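Local coordinates for protein possible thiamine biosynthesis enzyme (Candida albicans, PDB 2X7Q) that is of unknown function but has the periplasmic binding protein fold of the SsuA/TauA family and is possibly involved in thiamine biosynthesis, at residues I223-V237 and W258-K270. The protein carries 1 engineered substitution. Sequence-based numbering, arbitrary orientation.
Sequences IDAVNQGIQYYNEHV and WTKTVEFNSRIGK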
loop_
_atom_site.group_PDB
_atom_site.type_symbol
_atom_site.label_atom_id
_atom_site.label_comp_id
_atom_site.label_asym_id
_atom_site.label_seq_id
_atom_site.Cartn_x
_atom_site.Cartn_y
_atom_site.Cartn_z
ATOM N N ILE A 223 2.412 -14.712 9.557
ATOM C CA ILE A 223 1.109 -14.498 8.939
ATOM C C ILE A 223 -0.014 -14.915 9.883
ATOM O O ILE A 223 -1.025 -14.223 10.001
ATOM C CB ILE A 223 0.979 -15.268 7.611
ATOM C CG1 ILE A 223 2.017 -14.768 6.603
ATOM C CG2 ILE A 223 -0.422 -15.122 7.047
ATOM C CD1 ILE A 223 1.939 -15.453 5.255
ATOM N N ASP A 224 0.171 -16.046 10.556
ATOM C CA ASP A 224 -0.807 -16.523 11.529
ATOM C C ASP A 224 -0.951 -15.529 12.680
ATOM O O ASP A 224 -2.049 -15.303 13.180
ATOM C CB ASP A 224 -0.414 -17.901 12.063
ATOM C CG ASP A 224 -0.547 -18.989 11.019
ATOM O OD1 ASP A 224 -1.187 -18.741 9.979
ATOM O OD2 ASP A 224 -0.022 -20.100 11.240
ATOM N N ALA A 225 0.164 -14.934 13.092
ATOM C CA ALA A 225 0.151 -13.940 14.159
ATOM C C ALA A 225 -0.598 -12.692 13.703
ATOM O O ALA A 225 -1.339 -12.085 14.474
ATOM C CB ALA A 225 1.569 -13.589 14.576
ATOM N N VAL A 226 -0.392 -12.310 12.446
ATOM C CA VAL A 226 -1.098 -11.178 11.859
ATOM C C VAL A 226 -2.596 -11.457 11.799
ATOM O O VAL A 226 -3.409 -10.559 12.000
ATOM C CB VAL A 226 -0.573 -10.856 10.446
ATOM C CG1 VAL A 226 -1.425 -9.784 9.790
ATOM C CG2 VAL A 226 0.886 -10.426 10.506
ATOM N N ASN A 227 -2.954 -12.709 11.533
ATOM C CA ASN A 227 -4.355 -13.112 11.494
ATOM C C ASN A 227 -5.037 -12.865 12.833
ATOM O O ASN A 227 -6.182 -12.420 12.885
ATOM C CB ASN A 227 -4.480 -14.590 11.107
ATOM C CG ASN A 227 -5.922 -15.028 10.933
ATOM O OD1 ASN A 227 -6.727 -14.955 11.862
ATOM N ND2 ASN A 227 -6.255 -15.484 9.733
ATOM N N GLN A 228 -4.327 -13.165 13.916
ATOM C CA GLN A 228 -4.841 -12.929 15.260
ATOM C C GLN A 228 -4.863 -11.436 15.564
ATOM O O GLN A 228 -5.764 -10.947 16.243
ATOM C CB GLN A 228 -3.994 -13.669 16.298
ATOM C CG GLN A 228 -4.182 -15.179 16.297
ATOM C CD GLN A 228 -3.418 -15.865 17.411
ATOM O OE1 GLN A 228 -2.282 -15.502 17.711
ATOM N NE2 GLN A 228 -4.038 -16.865 18.026
ATOM N N GLY A 229 -3.866 -10.716 15.059
ATOM C CA GLY A 229 -3.798 -9.277 15.236
ATOM C C GLY A 229 -4.960 -8.585 14.551
ATOM O O GLY A 229 -5.470 -7.576 15.038
ATOM N N ILE A 230 -5.378 -9.139 13.418
ATOM C CA ILE A 230 -6.521 -8.619 12.681
ATOM C C ILE A 230 -7.821 -8.881 13.435
ATOM O O ILE A 230 -8.687 -8.011 13.514
ATOM C CB ILE A 230 -6.614 -9.245 11.276
ATOM C CG1 ILE A 230 -5.456 -8.766 10.398
ATOM C CG2 ILE A 230 -7.945 -8.909 10.630
ATOM C CD1 ILE A 230 -5.477 -9.330 8.994
ATOM N N GLN A 231 -7.955 -10.083 13.986
ATOM C CA GLN A 231 -9.147 -10.441 14.744
ATOM C C GLN A 231 -9.292 -9.555 15.977
ATOM O O GLN A 231 -10.386 -9.090 16.287
ATOM C CB GLN A 231 -9.115 -11.918 15.148
ATOM C CG GLN A 231 -10.338 -12.371 15.936
ATOM C CD GLN A 231 -10.281 -13.834 16.326
ATOM O OE1 GLN A 231 -9.317 -14.534 16.020
ATOM N NE2 GLN A 231 -11.320 -14.304 17.005
ATOM N N TYR A 232 -8.186 -9.322 16.677
ATOM C CA TYR A 232 -8.200 -8.453 17.847
ATOM C C TYR A 232 -8.680 -7.061 17.459
ATOM O O TYR A 232 -9.556 -6.496 18.108
ATOM C CB TYR A 232 -6.812 -8.375 18.486
ATOM C CG TYR A 232 -6.794 -7.624 19.802
ATOM C CD1 TYR A 232 -6.659 -6.241 19.837
ATOM C CD2 TYR A 232 -6.923 -8.299 21.009
ATOM C CE1 TYR A 232 -6.648 -5.554 21.040
ATOM C CE2 TYR A 232 -6.913 -7.623 22.216
ATOM C CZ TYR A 232 -6.776 -6.252 22.224
ATOM O OH TYR A 232 -6.767 -5.577 23.420
ATOM N N TYR A 233 -8.102 -6.516 16.394
ATOM C CA TYR A 233 -8.511 -5.215 15.882
ATOM C C TYR A 233 -10.013 -5.183 15.635
ATOM O O TYR A 233 -10.701 -4.262 16.068
ATOM C CB TYR A 233 -7.760 -4.893 14.588
ATOM C CG TYR A 233 -8.378 -3.764 13.792
ATOM C CD1 TYR A 233 -8.045 -2.440 14.052
ATOM C CD2 TYR A 233 -9.301 -4.021 12.786
ATOM C CE1 TYR A 233 -8.614 -1.407 13.331
ATOM C CE2 TYR A 233 -9.875 -2.997 12.061
ATOM C CZ TYR A 233 -9.526 -1.692 12.336
ATOM O OH TYR A 233 -10.092 -0.669 11.618
ATOM N N ASN A 234 -10.515 -6.197 14.936
ATOM C CA ASN A 234 -11.935 -6.291 14.625
ATOM C C ASN A 234 -12.818 -6.287 15.867
ATOM O O ASN A 234 -13.944 -5.794 15.833
ATOM C CB ASN A 234 -12.218 -7.544 13.792
ATOM C CG ASN A 234 -11.811 -7.388 12.340
ATOM O OD1 ASN A 234 -11.534 -6.282 11.875
ATOM N ND2 ASN A 234 -11.781 -8.498 11.611
ATOM N N GLU A 235 -12.303 -6.836 16.963
ATOM C CA GLU A 235 -13.071 -6.957 18.197
ATOM C C GLU A 235 -12.797 -5.805 19.161
ATOM O O GLU A 235 -13.415 -5.715 20.221
ATOM C CB GLU A 235 -12.770 -8.295 18.878
ATOM C CG GLU A 235 -13.081 -9.513 18.018
ATOM C CD GLU A 235 -12.679 -10.814 18.682
ATOM O OE1 GLU A 235 -12.045 -10.764 19.756
ATOM O OE2 GLU A 235 -12.993 -11.887 18.127
ATOM N N HIS A 236 -11.870 -4.928 18.787
ATOM C CA HIS A 236 -11.481 -3.817 19.648
ATOM C C HIS A 236 -11.227 -2.546 18.845
ATOM O O HIS A 236 -10.176 -1.921 18.979
ATOM C CB HIS A 236 -10.234 -4.181 20.457
ATOM C CG HIS A 236 -10.362 -5.462 21.224
ATOM N ND1 HIS A 236 -10.838 -5.512 22.515
ATOM C CD2 HIS A 236 -10.073 -6.738 20.877
ATOM C CE1 HIS A 236 -10.834 -6.768 22.934
ATOM N NE2 HIS A 236 -10.376 -7.529 21.959
ATOM N N VAL A 237 -12.197 -2.164 18.019
ATOM C CA VAL A 237 -12.097 -0.941 17.231
ATOM C C VAL A 237 -11.930 0.271 18.142
ATOM O O VAL A 237 -11.241 1.230 17.795
ATOM C CB VAL A 237 -13.338 -0.744 16.339
ATOM C CG1 VAL A 237 -13.255 0.573 15.585
ATOM C CG2 VAL A 237 -13.482 -1.909 15.370
ATOM N N TRP A 258 -12.641 6.040 9.198
ATOM C CA TRP A 258 -11.828 5.095 8.441
ATOM C C TRP A 258 -12.134 3.642 8.801
ATOM O O TRP A 258 -12.179 2.780 7.925
ATOM C CB TRP A 258 -10.342 5.393 8.644
ATOM C CG TRP A 258 -9.440 4.308 8.141
ATOM C CD1 TRP A 258 -9.047 4.099 6.851
ATOM C CD2 TRP A 258 -8.816 3.277 8.919
ATOM N NE1 TRP A 258 -8.216 3.007 6.779
ATOM C CE2 TRP A 258 -8.060 2.485 8.037
ATOM C CE3 TRP A 258 -8.828 2.953 10.280
ATOM C CZ2 TRP A 258 -7.321 1.386 8.467
ATOM C CZ3 TRP A 258 -8.095 1.862 10.704
ATOM C CH2 TRP A 258 -7.351 1.093 9.802
ATOM N N THR A 259 -12.352 3.375 10.085
ATOM C CA THR A 259 -12.610 2.013 10.546
ATOM C C THR A 259 -13.862 1.419 9.908
ATOM O O THR A 259 -14.035 0.201 9.880
ATOM C CB THR A 259 -12.760 1.945 12.082
ATOM O OG1 THR A 259 -13.945 2.645 12.483
ATOM C CG2 THR A 259 -11.550 2.559 12.768
ATOM N N LYS A 260 -14.735 2.285 9.402
ATOM C CA LYS A 260 -15.994 1.844 8.811
ATOM C C LYS A 260 -15.884 1.647 7.300
ATOM O O LYS A 260 -16.885 1.412 6.623
ATOM C CB LYS A 260 -17.117 2.833 9.134
ATOM C CG LYS A 260 -17.482 2.910 10.615
ATOM C CD LYS A 260 -18.842 3.571 10.829
ATOM C CE LYS A 260 -18.815 5.061 10.510
ATOM N NZ LYS A 260 -18.068 5.847 11.530
ATOM N N THR A 261 -14.666 1.740 6.777
ATOM C CA THR A 261 -14.428 1.551 5.349
ATOM C C THR A 261 -13.419 0.436 5.095
ATOM O O THR A 261 -13.388 -0.149 4.012
ATOM C CB THR A 261 -13.906 2.845 4.685
ATOM O OG1 THR A 261 -12.599 3.153 5.188
ATOM C CG2 THR A 261 -14.847 4.006 4.964
ATOM N N VAL A 262 -12.594 0.149 6.097
ATOM C CA VAL A 262 -11.526 -0.835 5.947
ATOM C C VAL A 262 -11.951 -2.246 6.335
ATOM O O VAL A 262 -12.701 -2.437 7.289
ATOM C CB VAL A 262 -10.278 -0.443 6.767
ATOM C CG1 VAL A 262 -10.616 -0.335 8.242
ATOM C CG2 VAL A 262 -9.150 -1.436 6.541
ATOM N N GLU A 263 -11.474 -3.227 5.574
ATOM C CA GLU A 263 -11.675 -4.631 5.911
ATOM C C GLU A 263 -10.375 -5.409 5.746
ATOM O O GLU A 263 -10.001 -5.773 4.632
ATOM C CB GLU A 263 -12.766 -5.262 5.045
ATOM C CG GLU A 263 -13.014 -6.732 5.366
ATOM C CD GLU A 263 -13.921 -7.415 4.362
ATOM O OE1 GLU A 263 -14.011 -6.935 3.214
ATOM O OE2 GLU A 263 -14.534 -8.443 4.717
ATOM N N PHE A 264 -9.690 -5.659 6.855
ATOM C CA PHE A 264 -8.480 -6.467 6.827
ATOM C C PHE A 264 -8.829 -7.914 6.498
ATOM O O PHE A 264 -9.940 -8.370 6.771
ATOM C CB PHE A 264 -7.748 -6.381 8.167
ATOM C CG PHE A 264 -7.221 -5.009 8.482
ATOM C CD1 PHE A 264 -7.938 -4.142 9.294
ATOM C CD2 PHE A 264 -6.008 -4.584 7.963
ATOM C CE1 PHE A 264 -7.453 -2.877 9.583
ATOM C CE2 PHE A 264 -5.517 -3.321 8.249
ATOM C CZ PHE A 264 -6.241 -2.468 9.060
ATOM N N ASN A 265 -7.882 -8.631 5.902
ATOM C CA ASN A 265 -8.103 -10.025 5.535
ATOM C C ASN A 265 -8.082 -10.939 6.754
ATOM O O ASN A 265 -7.027 -11.418 7.159
ATOM C CB ASN A 265 -7.060 -10.483 4.512
ATOM C CG ASN A 265 -7.314 -11.891 4.009
ATOM O OD1 ASN A 265 -8.380 -12.464 4.236
ATOM N ND2 ASN A 265 -6.331 -12.459 3.321
ATOM N N SER A 266 -9.254 -11.180 7.334
ATOM C CA SER A 266 -9.364 -12.033 8.511
ATOM C C SER A 266 -9.052 -13.483 8.165
ATOM O O SER A 266 -8.847 -14.312 9.051
ATOM C CB SER A 266 -10.762 -11.934 9.117
ATOM O OG SER A 266 -11.741 -12.443 8.234
ATOM N N ARG A 267 -9.011 -13.781 6.871
ATOM C CA ARG A 267 -8.757 -15.139 6.407
ATOM C C ARG A 267 -7.303 -15.314 5.977
ATOM O O ARG A 267 -6.925 -16.359 5.448
ATOM C CB ARG A 267 -9.691 -15.487 5.247
ATOM C CG ARG A 267 -11.153 -15.196 5.514
ATOM C CD ARG A 267 -11.647 -15.913 6.760
ATOM N NE ARG A 267 -11.443 -17.355 6.675
ATOM C CZ ARG A 267 -10.964 -18.102 7.663
ATOM N NH1 ARG A 267 -10.637 -17.546 8.822
ATOM N NH2 ARG A 267 -10.810 -19.408 7.496
ATOM N N ILE A 268 -6.489 -14.289 6.215
ATOM C CA ILE A 268 -5.085 -14.318 5.808
ATOM C C ILE A 268 -4.360 -15.537 6.383
ATOM O O ILE A 268 -4.330 -15.744 7.598
ATOM C CB ILE A 268 -4.346 -13.013 6.192
ATOM C CG1 ILE A 268 -2.929 -13.004 5.610
ATOM C CG2 ILE A 268 -4.325 -12.821 7.703
ATOM C CD1 ILE A 268 -2.151 -11.736 5.915
ATOM N N GLY A 269 -3.797 -16.352 5.495
ATOM C CA GLY A 269 -3.084 -17.549 5.900
ATOM C C GLY A 269 -3.969 -18.781 5.941
ATOM O O GLY A 269 -3.476 -19.909 5.926
ATOM N N LYS A 270 -5.280 -18.565 5.997
ATOM C CA LYS A 270 -6.236 -19.666 6.050
ATOM C C LYS A 270 -6.684 -20.072 4.648
ATOM O O LYS A 270 -7.023 -21.232 4.406
ATOM C CB LYS A 270 -7.451 -19.289 6.902
ATOM C CG LYS A 270 -7.111 -18.863 8.323
ATOM C CD LYS A 270 -6.219 -19.886 9.012
ATOM C CE LYS A 270 -5.941 -19.503 10.460
ATOM N NZ LYS A 270 -4.758 -20.225 11.007
HETATM O O HOH W 1 -3.652 -17.478 9.680
HETATM O O HOH W 2 -12.571 -1.839 10.859
HETATM O O HOH W 3 -11.895 -8.202 8.725
HETATM O O HOH W 4 -11.502 -5.380 9.230
#
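The side chain of Asn227 reaches two backbone carbonyls of the facing turn with a single nitrogen. Asn227 ND2 lies 2.9 Å from Ile268 O in a nearly straight bond (175°), with that oxygen almost in the amide plane. The bond from ND2 to Ser266 O is bent and weak. The anti placement of CG relative to the backbone N (chi1 -175°) sends the amide to this turn. Both carbonyls belong to residues of a type I turn from Asn265 to Ile268, where Asn265 OD1 accepts from Arg267 N in an Asx turn. Water 1 joins Ile268 O to Asp224 OD1; Asp224 OD2 forms a salt bridge with Lys220. The periplasmic binding protein fold has two lobes, each built on a mixed sheet. Here an extended chain lies along helix 216-235 and is hydrogen-bonded through its backbone to strand 88-95, Asn265 with Tyr94. Ile230 CG2 packs on Phe264 CB at 3.5 Å. The edge of Phe264 meets a face of Tyr233 in a T-shaped stack, planes at 80°. Tyr233 OH touches Trp258 CZ3 and Val262 CG1, and water 2 links it to Thr259 O. Waters 3 and 4 bridge the Asn234 amide to Phe264 O and N, respectively.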